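Long-range contacts in uncharacterized protein lp_1913 (PDB 3FLH), which is of unknown function but carries a rhodanese-like domain, a fold shared by sulfurtransferases and Cdc25-type phosphatases: residues 32-37 with 70-75; 63-68 with 91-96; 75-80 with 101-106. One frame throughout, in Å; residues are numbered along the deposited sequence.

Contact 1: 32-37 with 70-75; sequences KYVVLD and PAKTYV
Tyr33, Val34 and Val35 pair in parallel with Thr73, Tyr74 and Val75, joining strand 33-37 to the first half of strand 73-77. Val34 gives its N-H to Thr73 O (2.9 Å) and takes that of Val75 on its own O. Leu36 N then closes on Val75 O at 2.7 Å, almost straight at 175°. Each of the three acceptors also receives a CA-H: Thr73 O from Tyr33, Val34 O from Tyr74, Val75 O from Val35. Where the strands begin the pairing is weaker: Thr73 N makes a weak bond to Lys32 O, 3.4 Å away, and a water supplements it by donating to Lys32 O (2.7 Å) and to Ala71 O, with a weak link to Thr73 OG1.

On the face bearing Tyr33, the methyl CG2 of Thr73 lies at the ring edge, 3.6 Å from CD1 of Tyr33. On the other face Val34 and Tyr74 run side by side, and CE1 of Tyr74 comes within 3.5 Å of Val34 CB. With CG of Tyr74 beside the backbone N (chi1 -65°), the ring also meets Leu36, whose CD1 is 3.8 Å from Tyr74 CD1. The hydroxyl of Tyr74 is satisfied by Asp69 O, and Lys72 NZ by Gly31 O. A leucine in place of Tyr74 would probably leave Asp69 O without this hydroxyl and open a gap beside Val34, against which CD1 and CE1 of the ring now pack.

Other backbone groups of the two strands bond outward: Val35 to Ile54 of strand 54-55, Tyr74 to Glu99 and Tyr101 of strand 99-103. Ile17 of strand 16-17 touches Tyr33 and Val75, while Leu68, beyond helix 58-64, packs on Tyr74.

Contact 2: 63-68 with 91-96; sequences TRIGEL and LVLLSA
Ile65 and Leu93 are the nearest pair across the two segments, their CA atoms 7.8 Å apart, and no hydrogen bond crosses between them. Residues 91-95 are the last turn of helix 85-95, where Ser95 N bonds to Leu91 O at 2.9 Å. Residues 63-68 leave helix 58-64 through a turn in which Glu67 N reaches Arg64 O.

With the main chains this far apart, the link is purely apolar and centres on one methyl. CD1 of Ile65 lies 3.5 Å from CD2 of Leu93, 4.0 Å from CG1 of Val92 and 4.1 Å from CB of Ala96, thus resting on two successive helix residues and on the alanine just past the helix end. CG1 of Ile65 is anti to the backbone N (chi1 -156°) and chi2 is near 169°, an extended chain that carries the methyl across the gap.

Leu68, in the loop after helix 58-64, touches Tyr74 and Leu93 of helix 85-95 touches Val76, on one face of the parallel sheet of this rhodanese-like alpha/beta fold. Here Leu68 CD1 meets Leu93 CD2 at 4.0 Å, the two side chains crossing at about a right angle, so that CD2 of Leu93 touches both Ile65 and Leu68.

Some polar groups are paired within a segment. Ser95 OG donates to Leu91 O (2.7 Å) from the face of that carbonyl opposite to Ser95 N. Arg64 NE forms a long, weak salt bridge with Glu67 OE1, while Arg64 NH1 bonds to Ala55 O. On helix 85-95, Leu91 and Leu94 pack against Leu13 and Leu9 of a second subunit.

Contact 3: 75-80 with 101-106; sequences VVYDWT and YELAGA
Val76 exchanges backbone bonds with both Tyr101 and Leu103, pairing the two strands of a beta-alpha-beta unit in which helix 85-95 links parallel strands 73-77 and 99-103. Val76 N donates to Tyr101 O (3.0 Å), and Leu103 N to Val76 O at 2.9 Å with an angle of 168° at the hydrogen. Tyr101 O also receives the CA-H of Val75, its O 3.2 Å from that CA. The strand axes are twisted by 46°.

Apolar contacts lie on both faces. On one, Val75 CG1 sits 3.7 Å from Leu103 CB, and farther along the strand Tyr77 CB is 4.0 Å from the same CB. CG of Tyr77 stands between its backbone N and carbonyl carbon (chi1 74°), which turns the ring away from the 101-106 segment; its hydroxyl bonds to Ile50 N and weakly to Asp37 OD2. On the other face, the CG of Glu102 packs by CG2 of Val76, under helix 85-95.

Water-mediated polar contact comes past the strand end, where one water accepts from Asp78 N (3.1 Å) and donates to Glu102 OE2 (2.8 Å), bridging the segments. Asp78 OD2 is held by Thr83 OG1. Asp78 appears to stand where active rhodaneses carry the catalytic cysteine; an aspartate there is consistent with the absence of that cysteine chemistry.

Backbone shape completes the contact: Leu103 to Ala106 form a type II turn, with Gly105 at positive phi. The chain runs on into the helix carrying Leu107 and Glu108, which bond to the backbone of Asp78 and Trp79. The turn delivers the methyl of Ala106, its CB 3.4 Å from Asp78 O.

Overall arrangement
Contacts 1 and 3 sit on the two sides of strand 73-77 and share Val75; their centres are about 12 Å apart. Tyr74 O receives Tyr101 N at 2.9 Å, and the weak Tyr77 OH to Asp37 OD2 bond (2.6 Å) spans contacts 3 and 1. Contact 2 lies over the Tyr74 and Val76 face of this strand, its centre about 11 Å from contact 1 and 16 Å from contact 3. It touches both: Leu68 CB is 3.3 Å from Tyr74 OH, and Leu93 CD1 is 3.6 Å from Val76 CG1. The loop following strand 73-77, the usual site of rhodanese active-site residues, starts at contact 3, whereas contact 2 lies towards the opposite end of the strand.

Contact 1: 32-37 with 70-75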
loop_
_atom_site.group_PDB
_atom_site.type_symbol
_atom_site.label_atom_id
_atom_site.label_comp_id
_atom_site.label_asym_id
_atom_site.label_seq_id
_atom_site.Cartn_x
_atom_site.Cartn_y
_atom_site.Cartn_z
ATOM N N LYS B 32 -17.388 -17.602 -9.407
ATOM C CA LYS B 32 -17.868 -16.682 -8.386
ATOM C C LYS B 32 -17.181 -15.320 -8.511
ATOM O O LYS B 32 -17.704 -14.310 -8.044
ATOM C CB LYS B 32 -17.612 -17.266 -6.992
ATOM C CG LYS B 32 -18.325 -16.537 -5.858
ATOM C CD LYS B 32 -17.723 -16.883 -4.493
ATOM C CE LYS B 32 -17.853 -18.368 -4.152
ATOM N NZ LYS B 32 -19.270 -18.808 -3.944
ATOM N N TYR B 33 -16.017 -15.290 -9.155
ATOM C CA TYR B 33 -15.272 -14.044 -9.312
ATOM C C TYR B 33 -14.953 -13.697 -10.768
ATOM O O TYR B 33 -14.741 -14.578 -11.600
ATOM C CB TYR B 33 -13.961 -14.119 -8.517
ATOM C CG TYR B 33 -14.146 -14.435 -7.052
ATOM C CD1 TYR B 33 -14.815 -13.548 -6.208
ATOM C CD2 TYR B 33 -13.672 -15.630 -6.509
ATOM C CE1 TYR B 33 -15.015 -13.843 -4.857
ATOM C CE2 TYR B 33 -13.865 -15.933 -5.159
ATOM C CZ TYR B 33 -14.540 -15.031 -4.340
ATOM O OH TYR B 33 -14.737 -15.323 -3.006
ATOM N N VAL B 34 -14.936 -12.400 -11.058
ATOM C CA VAL B 34 -14.597 -11.888 -12.382
ATOM C C VAL B 34 -13.449 -10.921 -12.116
ATOM O O VAL B 34 -13.595 -9.971 -11.346
ATOM C CB VAL B 34 -15.776 -11.125 -13.037
ATOM C CG1 VAL B 34 -15.329 -10.507 -14.369
ATOM C CG2 VAL B 34 -16.946 -12.075 -13.267
ATOM N N VAL B 35 -12.308 -11.186 -12.737
ATOM C CA VAL B 35 -11.110 -10.376 -12.564
ATOM C C VAL B 35 -11.071 -9.235 -13.587
ATOM O O VAL B 35 -11.276 -9.460 -14.786
ATOM C CB VAL B 35 -9.832 -11.259 -12.732
ATOM C CG1 VAL B 35 -8.573 -10.426 -12.538
ATOM C CG2 VAL B 35 -9.855 -12.408 -11.731
ATOM N N LEU B 36 -10.818 -8.021 -13.102
ATOM C CA LEU B 36 -10.735 -6.827 -13.944
ATOM C C LEU B 36 -9.339 -6.243 -13.892
ATOM O O LEU B 36 -8.848 -5.880 -12.818
ATOM C CB LEU B 36 -11.713 -5.747 -13.471
ATOM C CG LEU B 36 -13.180 -6.136 -13.303
ATOM C CD1 LEU B 36 -13.978 -4.914 -12.839
ATOM C CD2 LEU B 36 -13.728 -6.668 -14.630
ATOM N N ASP B 37 -8.702 -6.151 -15.055
ATOM C CA ASP B 37 -7.356 -5.592 -15.166
ATOM C C ASP B 37 -7.573 -4.091 -15.353
ATOM O O ASP B 37 -7.956 -3.655 -16.433
ATOM C CB ASP B 37 -6.649 -6.176 -16.398
ATOM C CG ASP B 37 -5.185 -5.818 -16.463
ATOM O OD1 ASP B 37 -4.835 -4.643 -16.204
ATOM O OD2 ASP B 37 -4.364 -6.717 -16.779
ATOM N N PRO B 70 -24.271 -7.817 -12.200
ATOM C CA PRO B 70 -24.416 -7.479 -10.780
ATOM C C PRO B 70 -24.380 -8.659 -9.810
ATOM O O PRO B 70 -24.205 -8.472 -8.607
ATOM C CB PRO B 70 -25.750 -6.740 -10.744
ATOM C CG PRO B 70 -26.535 -7.447 -11.799
ATOM C CD PRO B 70 -25.533 -7.573 -12.924
ATOM N N ALA B 71 -24.546 -9.867 -10.335
ATOM C CA ALA B 71 -24.533 -11.071 -9.507
ATOM C C ALA B 71 -23.115 -11.594 -9.281
ATOM O O ALA B 71 -22.901 -12.493 -8.471
ATOM C CB ALA B 71 -25.387 -12.155 -10.160
ATOM N N LYS B 72 -22.149 -11.028 -9.997
ATOM C CA LYS B 72 -20.760 -11.459 -9.880
ATOM C C LYS B 72 -19.950 -10.603 -8.905
ATOM O O LYS B 72 -20.297 -9.455 -8.630
ATOM C CB LYS B 72 -20.089 -11.411 -11.256
ATOM C CG LYS B 72 -20.697 -12.337 -12.295
ATOM C CD LYS B 72 -20.373 -13.794 -11.997
ATOM C CE LYS B 72 -20.890 -14.715 -13.101
ATOM N NZ LYS B 72 -20.475 -16.121 -12.879
ATOM N N THR B 73 -18.871 -11.171 -8.378
ATOM C CA THR B 73 -18.002 -10.427 -7.481
ATOM C C THR B 73 -16.765 -10.079 -8.294
ATOM O O THR B 73 -16.144 -10.948 -8.908
ATOM C CB THR B 73 -17.615 -11.252 -6.236
ATOM O OG1 THR B 73 -18.783 -11.476 -5.440
ATOM C CG2 THR B 73 -16.584 -10.508 -5.392
ATOM N N TYR B 74 -16.414 -8.798 -8.310
ATOM C CA TYR B 74 -15.267 -8.346 -9.084
ATOM C C TYR B 74 -13.990 -8.169 -8.286
ATOM O O TYR B 74 -14.016 -7.735 -7.139
ATOM C CB TYR B 74 -15.653 -7.052 -9.795
ATOM C CG TYR B 74 -16.748 -7.306 -10.801
ATOM C CD1 TYR B 74 -16.444 -7.755 -12.088
ATOM C CD2 TYR B 74 -18.091 -7.209 -10.435
ATOM C CE1 TYR B 74 -17.453 -8.106 -12.981
ATOM C CE2 TYR B 74 -19.104 -7.561 -11.321
ATOM C CZ TYR B 74 -18.775 -8.009 -12.589
ATOM O OH TYR B 74 -19.766 -8.364 -13.464
ATOM N N VAL B 75 -12.873 -8.531 -8.909
ATOM C CA VAL B 75 -11.552 -8.409 -8.298
ATOM C C VAL B 75 -10.725 -7.527 -9.232
ATOM O O VAL B 75 -10.510 -7.870 -10.393
ATOM C CB VAL B 75 -10.867 -9.797 -8.146
ATOM C CG1 VAL B 75 -9.500 -9.649 -7.493
ATOM C CG2 VAL B 75 -11.751 -10.725 -7.308
HETATM O O HOH W 1 -20.221 -13.963 -7.258
#

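Contact 2: 63-68 with 91-96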
loop_
_atom_site.group_PDB
_atom_site.type_symbol
_atom_site.label_atom_id
_atom_site.label_comp_id
_atom_site.label_asym_id
_atom_site.label_seq_id
_atom_site.Cartn_x
_atom_site.Cartn_y
_atom_site.Cartn_z
ATOM N N THR B 63 -17.321 4.445 -16.723
ATOM C CA THR B 63 -18.040 4.492 -17.995
ATOM C C THR B 63 -18.529 3.127 -18.485
ATOM O O THR B 63 -19.635 3.013 -19.016
ATOM C CB THR B 63 -17.154 5.107 -19.108
ATOM O OG1 THR B 63 -16.833 6.466 -18.774
ATOM C CG2 THR B 63 -17.888 5.080 -20.451
ATOM N N ARG B 64 -17.705 2.098 -18.300
ATOM C CA ARG B 64 -18.029 0.746 -18.763
ATOM C C ARG B 64 -18.569 -0.185 -17.682
ATOM O O ARG B 64 -18.704 -1.392 -17.897
ATOM C CB ARG B 64 -16.786 0.115 -19.388
ATOM C CG ARG B 64 -16.269 0.840 -20.624
ATOM C CD ARG B 64 -14.968 0.225 -21.112
ATOM N NE ARG B 64 -15.081 -1.226 -21.218
ATOM C CZ ARG B 64 -14.051 -2.061 -21.293
ATOM N NH1 ARG B 64 -12.807 -1.604 -21.278
ATOM N NH2 ARG B 64 -14.271 -3.363 -21.365
ATOM N N ILE B 65 -18.897 0.381 -16.529
ATOM C CA ILE B 65 -19.394 -0.416 -15.423
ATOM C C ILE B 65 -20.811 -0.934 -15.676
ATOM O O ILE B 65 -21.319 -1.777 -14.933
ATOM C CB ILE B 65 -19.334 0.402 -14.109
ATOM C CG1 ILE B 65 -19.282 -0.544 -12.911
ATOM C CG2 ILE B 65 -20.528 1.338 -14.016
ATOM C CD1 ILE B 65 -18.971 0.158 -11.618
ATOM N N GLY B 66 -21.435 -0.437 -16.742
ATOM C CA GLY B 66 -22.783 -0.858 -17.080
ATOM C C GLY B 66 -22.818 -2.155 -17.867
ATOM O O GLY B 66 -23.889 -2.662 -18.198
ATOM N N GLU B 67 -21.644 -2.699 -18.166
ATOM C CA GLU B 67 -21.546 -3.947 -18.924
ATOM C C GLU B 67 -21.250 -5.105 -17.981
ATOM O O GLU B 67 -21.024 -6.233 -18.421
ATOM C CB GLU B 67 -20.414 -3.853 -19.946
ATOM C CG GLU B 67 -20.149 -2.452 -20.449
ATOM C CD GLU B 67 -18.901 -2.373 -21.309
ATOM O OE1 GLU B 67 -17.938 -3.119 -21.029
ATOM O OE2 GLU B 67 -18.878 -1.552 -22.251
ATOM N N LEU B 68 -21.251 -4.825 -16.682
ATOM C CA LEU B 68 -20.940 -5.850 -15.693
ATOM C C LEU B 68 -22.158 -6.523 -15.068
ATOM O O LEU B 68 -23.175 -5.884 -14.810
ATOM C CB LEU B 68 -20.057 -5.245 -14.592
ATOM C CG LEU B 68 -18.768 -4.544 -15.052
ATOM C CD1 LEU B 68 -18.037 -3.983 -13.847
ATOM C CD2 LEU B 68 -17.880 -5.516 -15.813
ATOM N N LEU B 91 -13.600 1.762 -5.085
ATOM C CA LEU B 91 -14.553 2.758 -4.596
ATOM C C LEU B 91 -15.705 2.964 -5.575
ATOM O O LEU B 91 -16.863 3.124 -5.174
ATOM C CB LEU B 91 -13.844 4.095 -4.343
ATOM C CG LEU B 91 -14.725 5.238 -3.826
ATOM C CD1 LEU B 91 -15.467 4.796 -2.578
ATOM C CD2 LEU B 91 -13.858 6.458 -3.526
ATOM N N VAL B 92 -15.381 2.961 -6.862
ATOM C CA VAL B 92 -16.387 3.129 -7.902
ATOM C C VAL B 92 -17.365 1.952 -7.877
ATOM O O VAL B 92 -18.585 2.145 -7.899
ATOM C CB VAL B 92 -15.719 3.224 -9.299
ATOM C CG1 VAL B 92 -16.776 3.275 -10.393
ATOM C CG2 VAL B 92 -14.839 4.465 -9.360
ATOM N N LEU B 93 -16.825 0.738 -7.812
ATOM C CA LEU B 93 -17.645 -0.472 -7.795
ATOM C C LEU B 93 -18.531 -0.555 -6.548
ATOM O O LEU B 93 -19.741 -0.777 -6.647
ATOM C CB LEU B 93 -16.746 -1.716 -7.892
ATOM C CG LEU B 93 -16.007 -1.929 -9.215
ATOM C CD1 LEU B 93 -14.879 -2.937 -9.041
ATOM C CD2 LEU B 93 -17.005 -2.411 -10.274
ATOM N N LEU B 94 -17.927 -0.379 -5.377
ATOM C CA LEU B 94 -18.679 -0.436 -4.126
ATOM C C LEU B 94 -19.723 0.690 -4.052
ATOM O O LEU B 94 -20.822 0.481 -3.543
ATOM C CB LEU B 94 -17.729 -0.366 -2.920
ATOM C CG LEU B 94 -16.624 -1.437 -2.770
ATOM C CD1 LEU B 94 -15.849 -1.169 -1.472
ATOM C CD2 LEU B 94 -17.225 -2.839 -2.737
ATOM N N SER B 95 -19.396 1.876 -4.563
ATOM C CA SER B 95 -20.356 2.988 -4.536
ATOM C C SER B 95 -21.545 2.708 -5.452
ATOM O O SER B 95 -22.646 3.210 -5.222
ATOM C CB SER B 95 -19.696 4.300 -4.972
ATOM O OG SER B 95 -18.727 4.729 -4.031
ATOM N N ALA B 96 -21.316 1.907 -6.486
ATOM C CA ALA B 96 -22.360 1.563 -7.447
ATOM C C ALA B 96 -23.225 0.394 -6.981
ATOM O O ALA B 96 -24.139 -0.026 -7.690
ATOM C CB ALA B 96 -21.730 1.236 -8.800
#

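Contact 3: 75-80 with 101-106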
loop_
_atom_site.group_PDB
_atom_site.type_symbol
_atom_site.label_atom_id
_atom_site.label_comp_id
_atom_site.label_asym_id
_atom_site.label_seq_id
_atom_site.Cartn_x
_atom_site.Cartn_y
_atom_site.Cartn_z
ATOM N N VAL B 75 -12.873 -8.531 -8.909
ATOM C CA VAL B 75 -11.552 -8.409 -8.298
ATOM C C VAL B 75 -10.725 -7.527 -9.232
ATOM O O VAL B 75 -10.510 -7.870 -10.393
ATOM C CB VAL B 75 -10.867 -9.797 -8.146
ATOM C CG1 VAL B 75 -9.500 -9.649 -7.493
ATOM C CG2 VAL B 75 -11.751 -10.725 -7.308
ATOM N N VAL B 76 -10.267 -6.387 -8.730
ATOM C CA VAL B 76 -9.484 -5.474 -9.549
ATOM C C VAL B 76 -7.997 -5.554 -9.209
ATOM O O VAL B 76 -7.633 -5.981 -8.118
ATOM C CB VAL B 76 -9.951 -4.006 -9.346
ATOM C CG1 VAL B 76 -11.417 -3.860 -9.716
ATOM C CG2 VAL B 76 -9.734 -3.592 -7.900
ATOM N N TYR B 77 -7.144 -5.152 -10.150
ATOM C CA TYR B 77 -5.705 -5.144 -9.913
ATOM C C TYR B 77 -4.959 -4.231 -10.878
ATOM O O TYR B 77 -5.350 -4.068 -12.036
ATOM C CB TYR B 77 -5.128 -6.567 -10.003
ATOM C CG TYR B 77 -5.032 -7.127 -11.411
ATOM C CD1 TYR B 77 -3.974 -6.769 -12.260
ATOM C CD2 TYR B 77 -5.985 -8.030 -11.886
ATOM C CE1 TYR B 77 -3.874 -7.302 -13.542
ATOM C CE2 TYR B 77 -5.893 -8.570 -13.166
ATOM C CZ TYR B 77 -4.840 -8.207 -13.981
ATOM O OH TYR B 77 -4.732 -8.770 -15.224
ATOM N N ASP B 78 -3.887 -3.623 -10.384
ATOM C CA ASP B 78 -3.053 -2.756 -11.199
ATOM C C ASP B 78 -1.751 -3.537 -11.304
ATOM O O ASP B 78 -1.662 -4.665 -10.801
ATOM C CB ASP B 78 -2.833 -1.399 -10.508
ATOM C CG ASP B 78 -2.166 -0.361 -11.420
ATOM O OD1 ASP B 78 -2.025 -0.607 -12.640
ATOM O OD2 ASP B 78 -1.789 0.718 -10.916
ATOM N N TRP B 79 -0.741 -2.963 -11.941
ATOM C CA TRP B 79 0.511 -3.691 -12.096
ATOM C C TRP B 79 1.174 -3.994 -10.761
ATOM O O TRP B 79 1.836 -5.019 -10.606
ATOM C CB TRP B 79 1.473 -2.930 -13.018
ATOM C CG TRP B 79 2.015 -1.643 -12.474
ATOM C CD1 TRP B 79 1.356 -0.454 -12.349
ATOM C CD2 TRP B 79 3.350 -1.413 -12.016
ATOM N NE1 TRP B 79 2.205 0.509 -11.845
ATOM C CE2 TRP B 79 3.436 -0.055 -11.630
ATOM C CE3 TRP B 79 4.486 -2.224 -11.896
ATOM C CZ2 TRP B 79 4.617 0.511 -11.132
ATOM C CZ3 TRP B 79 5.662 -1.660 -11.399
ATOM C CH2 TRP B 79 5.715 -0.305 -11.024
ATOM N N THR B 80 0.974 -3.117 -9.787
ATOM C CA THR B 80 1.571 -3.321 -8.480
ATOM C C THR B 80 0.616 -2.840 -7.390
ATOM O O THR B 80 -0.246 -1.994 -7.637
ATOM C CB THR B 80 2.921 -2.564 -8.384
ATOM O OG1 THR B 80 3.659 -3.040 -7.255
ATOM C CG2 THR B 80 2.682 -1.068 -8.238
ATOM N N TYR B 101 -13.405 -6.491 -4.616
ATOM C CA TYR B 101 -12.224 -6.564 -3.770
ATOM C C TYR B 101 -11.015 -6.278 -4.647
ATOM O O TYR B 101 -11.076 -6.420 -5.868
ATOM C CB TYR B 101 -12.077 -7.977 -3.181
ATOM C CG TYR B 101 -13.203 -8.416 -2.270
ATOM C CD1 TYR B 101 -13.239 -8.018 -0.930
ATOM C CD2 TYR B 101 -14.250 -9.206 -2.752
ATOM C CE1 TYR B 101 -14.291 -8.391 -0.091
ATOM C CE2 TYR B 101 -15.308 -9.585 -1.923
ATOM C CZ TYR B 101 -15.323 -9.171 -0.595
ATOM O OH TYR B 101 -16.380 -9.508 0.218
ATOM N N GLU B 102 -9.918 -5.869 -4.023
ATOM C CA GLU B 102 -8.690 -5.626 -4.754
ATOM C C GLU B 102 -7.872 -6.912 -4.583
ATOM O O GLU B 102 -7.903 -7.518 -3.509
ATOM C CB GLU B 102 -7.923 -4.447 -4.158
ATOM C CG GLU B 102 -6.830 -3.977 -5.083
ATOM C CD GLU B 102 -6.001 -2.833 -4.535
ATOM O OE1 GLU B 102 -6.578 -1.882 -3.962
ATOM O OE2 GLU B 102 -4.766 -2.890 -4.704
ATOM N N LEU B 103 -7.167 -7.342 -5.627
ATOM C CA LEU B 103 -6.347 -8.554 -5.542
ATOM C C LEU B 103 -5.082 -8.276 -4.729
ATOM O O LEU B 103 -4.307 -7.394 -5.083
ATOM C CB LEU B 103 -5.934 -9.038 -6.945
ATOM C CG LEU B 103 -4.877 -10.160 -7.027
ATOM C CD1 LEU B 103 -5.452 -11.440 -6.423
ATOM C CD2 LEU B 103 -4.473 -10.420 -8.490
ATOM N N ALA B 104 -4.875 -9.022 -3.643
ATOM C CA ALA B 104 -3.682 -8.849 -2.809
ATOM C C ALA B 104 -2.454 -9.240 -3.631
ATOM O O ALA B 104 -2.436 -10.307 -4.240
ATOM C CB ALA B 104 -3.777 -9.734 -1.569
ATOM N N GLY B 105 -1.433 -8.389 -3.649
ATOM C CA GLY B 105 -0.239 -8.707 -4.415
ATOM C C GLY B 105 -0.252 -8.138 -5.824
ATOM O O GLY B 105 0.799 -7.966 -6.440
ATOM N N ALA B 106 -1.444 -7.850 -6.340
ATOM C CA ALA B 106 -1.588 -7.283 -7.680
ATOM C C ALA B 106 -0.978 -8.183 -8.760
ATOM O O ALA B 106 -0.762 -9.372 -8.533
ATOM C CB ALA B 106 -0.950 -5.894 -7.725
HETATM O O HOH W 2 -3.649 -3.240 -7.298
#